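Local coordinates for putative RnfG subunit of electron transport complex (PDB 3DCZ), which probably serves as the FMN-carrying G subunit of a membrane-bound Rnf complex that couples electron transfer to ion translocation across the membrane, at residues T58-L61 with G67-L70; V86-A91 with N97-A102. All blocks are in the same frame, centred on the assembly; numbering follows the deposited sequence.

Contact 1 (T58-L61 with G67-L70); sequences TVVL and GVVL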
loop_
_atom_site.group_PDB
_atom_site.type_symbol
_atom_site.label_atom_id
_atom_site.label_comp_id
_atom_site.label_asym_id
_atom_site.label_seq_id
_atom_site.Cartn_x
_atom_site.Cartn_y
_atom_site.Cartn_z
ATOM N N THR A 58 -5.257 -8.895 -13.031
ATOM C CA THR A 58 -4.691 -9.192 -11.703
ATOM C C THR A 58 -4.315 -10.659 -11.686
ATOM O O THR A 58 -5.150 -11.509 -11.961
ATOM C CB THR A 58 -5.651 -8.823 -10.558
ATOM O OG1 THR A 58 -5.857 -7.397 -10.573
ATOM C CG2 THR A 58 -5.104 -9.227 -9.198
ATOM N N VAL A 59 -3.041 -10.902 -11.378
ATOM C CA VAL A 59 -2.456 -12.235 -11.319
ATOM C C VAL A 59 -1.740 -12.434 -9.982
ATOM O O VAL A 59 -1.295 -11.477 -9.369
ATOM C CB VAL A 59 -1.470 -12.445 -12.475
ATOM C CG1 VAL A 59 -2.220 -12.479 -13.782
ATOM C CG2 VAL A 59 -0.404 -11.329 -12.484
ATOM N N VAL A 60 -1.664 -13.676 -9.512
ATOM C CA VAL A 60 -0.871 -13.955 -8.305
ATOM C C VAL A 60 0.630 -13.867 -8.618
ATOM O O VAL A 60 1.145 -14.563 -9.532
ATOM C CB VAL A 60 -1.176 -15.323 -7.723
ATOM C CG1 VAL A 60 -0.214 -15.645 -6.543
ATOM C CG2 VAL A 60 -2.668 -15.412 -7.303
ATOM N N LEU A 61 1.316 -13.057 -7.823
ATOM C CA LEU A 61 2.801 -13.052 -7.846
ATOM C C LEU A 61 3.438 -14.026 -6.885
ATOM O O LEU A 61 4.363 -14.757 -7.257
ATOM C CB LEU A 61 3.345 -11.668 -7.555
ATOM C CG LEU A 61 3.127 -10.627 -8.624
ATOM C CD1 LEU A 61 3.506 -9.221 -8.034
ATOM C CD2 LEU A 61 3.861 -10.945 -9.892
ATOM N N GLY A 67 -1.057 -14.782 3.438
ATOM C CA GLY A 67 -1.783 -14.015 2.440
ATOM C C GLY A 67 -1.144 -14.161 1.071
ATOM O O GLY A 67 -0.285 -15.025 0.861
ATOM N N VAL A 68 -1.576 -13.286 0.170
ATOM C CA VAL A 68 -1.205 -13.384 -1.240
ATOM C C VAL A 68 -0.845 -11.996 -1.778
ATOM O O VAL A 68 -1.538 -11.023 -1.525
ATOM C CB VAL A 68 -2.388 -13.963 -2.082
ATOM C CG1 VAL A 68 -1.947 -14.104 -3.567
ATOM C CG2 VAL A 68 -2.875 -15.296 -1.545
ATOM N N VAL A 69 0.266 -11.933 -2.503
ATOM C CA VAL A 69 0.667 -10.738 -3.229
ATOM C C VAL A 69 0.298 -10.885 -4.696
ATOM O O VAL A 69 0.546 -11.925 -5.317
ATOM C CB VAL A 69 2.170 -10.479 -3.053
ATOM C CG1 VAL A 69 2.637 -9.331 -3.957
ATOM C CG2 VAL A 69 2.484 -10.197 -1.541
ATOM N N LEU A 70 -0.381 -9.854 -5.182
ATOM C CA LEU A 70 -0.998 -9.839 -6.495
ATOM C C LEU A 70 -0.321 -8.846 -7.404
ATOM O O LEU A 70 0.006 -7.731 -6.996
ATOM C CB LEU A 70 -2.459 -9.481 -6.326
ATOM C CG LEU A 70 -3.266 -10.393 -5.417
ATOM C CD1 LEU A 70 -4.633 -9.771 -5.077
ATOM C CD2 LEU A 70 -3.494 -11.732 -6.111
#
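V60 faces L70 as an antiparallel non-hydrogen-bonded pair, their CA atoms 4.5 Å apart, but the two short strands meet at 111°. Within 58-61 and 67-70 one bridge and one backbone bond join the strands; backbone bonds of V59 with G71 and V69 with K62 continue the pairing. L61 N donates a hydrogen bond to V69 O at 2.9 Å, a bent bond of 145° whose donor sits somewhat above the carbonyl plane, and L70 CA brings a CA-H...O contact to V59 O at 3.3 Å. The side chains of V60 and L70 diverge, yet their branches touch: V60 CG2 reaches L70 CD2 at 4.0 Å. With CG1 set anti to its backbone N (chi1 174°), V60 also lays that methyl against V68 CG1 at 3.8 Å, crossing it at about a right angle. At the N-terminal end of 58-61, T58 CG2 rests on L70 CB at 3.9 Å, while T58 OG1 is hydrogen-bonded to K24 NZ. L61 lies over the backbone of L70, with CD1 3.9 Å from L70 C; both L61 and V69 touch Y201 of helix 188-206. The steeply angled pairing belongs to the beta hairpin of strands 59-64 and 67-77, at an edge of the five-stranded antiparallel sheet.

Contact 2 (V86-A91 with N97-A102); sequences VLSGYA and NVTVVA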
loop_
_atom_site.group_PDB
_atom_site.type_symbol
_atom_site.label_atom_id
_atom_site.label_comp_id
_atom_site.label_asym_id
_atom_site.label_seq_id
_atom_site.Cartn_x
_atom_site.Cartn_y
_atom_site.Cartn_z
ATOM N N VAL A 86 3.612 -0.088 -7.453
ATOM C CA VAL A 86 2.246 -0.338 -7.017
ATOM C C VAL A 86 1.988 -1.819 -7.162
ATOM O O VAL A 86 2.260 -2.435 -8.180
ATOM C CB VAL A 86 1.207 0.515 -7.808
ATOM C CG1 VAL A 86 -0.208 0.113 -7.408
ATOM C CG2 VAL A 86 1.478 2.020 -7.585
ATOM N N LEU A 87 1.472 -2.384 -6.084
ATOM C CA LEU A 87 0.993 -3.762 -6.166
ATOM C C LEU A 87 -0.249 -3.943 -5.324
ATOM O O LEU A 87 -0.767 -2.984 -4.755
ATOM C CB LEU A 87 2.122 -4.756 -5.833
ATOM C CG LEU A 87 2.715 -4.774 -4.422
ATOM C CD1 LEU A 87 3.822 -5.821 -4.328
ATOM C CD2 LEU A 87 3.291 -3.393 -4.042
ATOM N N SER A 88 -0.766 -5.170 -5.325
ATOM C CA SER A 88 -1.987 -5.480 -4.623
ATOM C C SER A 88 -1.734 -6.664 -3.675
ATOM O O SER A 88 -0.759 -7.416 -3.802
ATOM C CB SER A 88 -3.050 -5.828 -5.670
ATOM O OG SER A 88 -3.468 -4.631 -6.332
ATOM N N GLY A 89 -2.665 -6.862 -2.757
ATOM C CA GLY A 89 -2.549 -7.947 -1.836
ATOM C C GLY A 89 -3.846 -8.358 -1.193
ATOM O O GLY A 89 -4.861 -7.636 -1.244
ATOM N N TYR A 90 -3.792 -9.543 -0.621
ATOM C CA TYR A 90 -4.915 -10.185 0.030
ATOM C C TYR A 90 -4.463 -10.832 1.343
ATOM O O TYR A 90 -3.385 -11.398 1.414
ATOM C CB TYR A 90 -5.450 -11.311 -0.868
ATOM C CG TYR A 90 -6.465 -12.216 -0.196
ATOM C CD1 TYR A 90 -7.813 -11.864 -0.098
ATOM C CD2 TYR A 90 -6.057 -13.414 0.397
ATOM C CE1 TYR A 90 -8.704 -12.710 0.544
ATOM C CE2 TYR A 90 -6.945 -14.249 1.022
ATOM C CZ TYR A 90 -8.253 -13.893 1.104
ATOM O OH TYR A 90 -9.082 -14.791 1.772
ATOM N N ALA A 91 -5.311 -10.807 2.353
ATOM C CA ALA A 91 -5.147 -11.631 3.535
ATOM C C ALA A 91 -6.502 -12.165 3.955
ATOM O O ALA A 91 -7.516 -11.510 3.746
ATOM C CB ALA A 91 -4.485 -10.824 4.694
ATOM N N ASN A 97 -14.177 -10.521 -1.295
ATOM C CA ASN A 97 -14.242 -9.711 -2.474
ATOM C C ASN A 97 -13.418 -8.445 -2.202
ATOM O O ASN A 97 -13.797 -7.376 -2.637
ATOM C CB ASN A 97 -15.689 -9.359 -2.802
ATOM N N VAL A 98 -12.279 -8.586 -1.520
ATOM C CA VAL A 98 -11.433 -7.424 -1.161
ATOM C C VAL A 98 -9.997 -7.576 -1.653
ATOM O O VAL A 98 -9.381 -8.633 -1.523
ATOM C CB VAL A 98 -11.397 -7.148 0.374
ATOM C CG1 VAL A 98 -10.495 -5.953 0.704
ATOM C CG2 VAL A 98 -12.818 -6.923 0.926
ATOM N N THR A 99 -9.458 -6.486 -2.197
ATOM C CA THR A 99 -8.069 -6.368 -2.544
ATOM C C THR A 99 -7.509 -5.057 -1.962
ATOM O O THR A 99 -8.165 -4.010 -2.040
ATOM C CB THR A 99 -7.857 -6.321 -4.080
ATOM O OG1 THR A 99 -8.324 -7.552 -4.642
ATOM C CG2 THR A 99 -6.383 -6.145 -4.442
ATOM N N VAL A 100 -6.292 -5.111 -1.440
ATOM C CA VAL A 100 -5.627 -3.909 -0.944
ATOM C C VAL A 100 -4.575 -3.472 -2.002
ATOM O O VAL A 100 -3.702 -4.284 -2.352
ATOM C CB VAL A 100 -4.846 -4.170 0.373
ATOM C CG1 VAL A 100 -4.220 -2.849 0.874
ATOM C CG2 VAL A 100 -5.753 -4.781 1.443
ATOM N N VAL A 101 -4.656 -2.223 -2.479
ATOM C CA VAL A 101 -3.703 -1.659 -3.461
ATOM C C VAL A 101 -2.800 -0.726 -2.660
ATOM O O VAL A 101 -3.270 -0.015 -1.764
ATOM C CB VAL A 101 -4.448 -0.860 -4.590
ATOM C CG1 VAL A 101 -3.441 -0.243 -5.549
ATOM C CG2 VAL A 101 -5.454 -1.825 -5.308
ATOM N N ALA A 102 -1.515 -0.748 -2.925
ATOM C CA ALA A 102 -0.574 0.089 -2.191
ATOM C C ALA A 102 0.565 0.530 -3.075
ATOM O O ALA A 102 0.930 -0.173 -4.001
ATOM C CB ALA A 102 -0.048 -0.622 -0.948
#
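L87 and A102 exchange two backbone hydrogen bonds, A102 N to L87 O at 3.0 Å and L87 N to A102 O at 3.1 Å, each donor nearly in line with the carbonyl it meets. Two residues on, G89 and V100 form the second hydrogen-bonded pair. Here V100 N points practically straight at G89 O (178°), whereas G89 N makes a short but bent bond to V100 O, 2.8 Å and 135°. Between these rungs S88 and V101 are a non-hydrogen-bonded pair with side chains on the same face, and S88 CA makes a CA-H...O contact to V100 O at 3.1 Å. S88 OG sits beside V101 CG2 at 3.6 Å, and S88 CB packs on T99 CG2 at the same distance; T99 holds that methyl anti to its backbone N (chi1 -62° for OG1), which turns it to the serine. V86 CG1 meets V101 CG1 at 3.7 Å, crossing it at a slant. Toward the connecting loop, Y90 turns the CD1 edge of its ring to V98 O, which lies in the ring plane.

Farther out, L70 touches S88 and T99 and I119 touches V101 on one face, while helix 188-206 covers the other, with L195 and M198 on A102. Strands 83-90 and 98-107 form an antiparallel beta hairpin at the middle of the sheet, which strands 67-77 and 110-120 continue on either side; 97-102 lies in the FMN-binding domain family region. Main-chain amides thus make the pairing within largely apolar surroundings, where their mutual hydrogen bonds satisfy buried groups.

Both contacts belong to hairpins of the same antiparallel sheet, in series along the chain, with centres about 8 Å apart. Contact 2 is buried and pairs two inner strands; contact 1 lies at the surface, about 13 Å from the chain centre, and includes 59-64, one of the two outermost strands. Strands 67-77 and 83-90 join them: S88 O lies 2.8 Å from L70 N and V68 O equally near Y90 N, both probable hydrogen bonds. The chemistry follows the position. Inside, four main-chain bonds hold the pair; at the edge one such bond crosses, and aliphatic branches supply much of the rest. Helix 188-206 packs against residues of both.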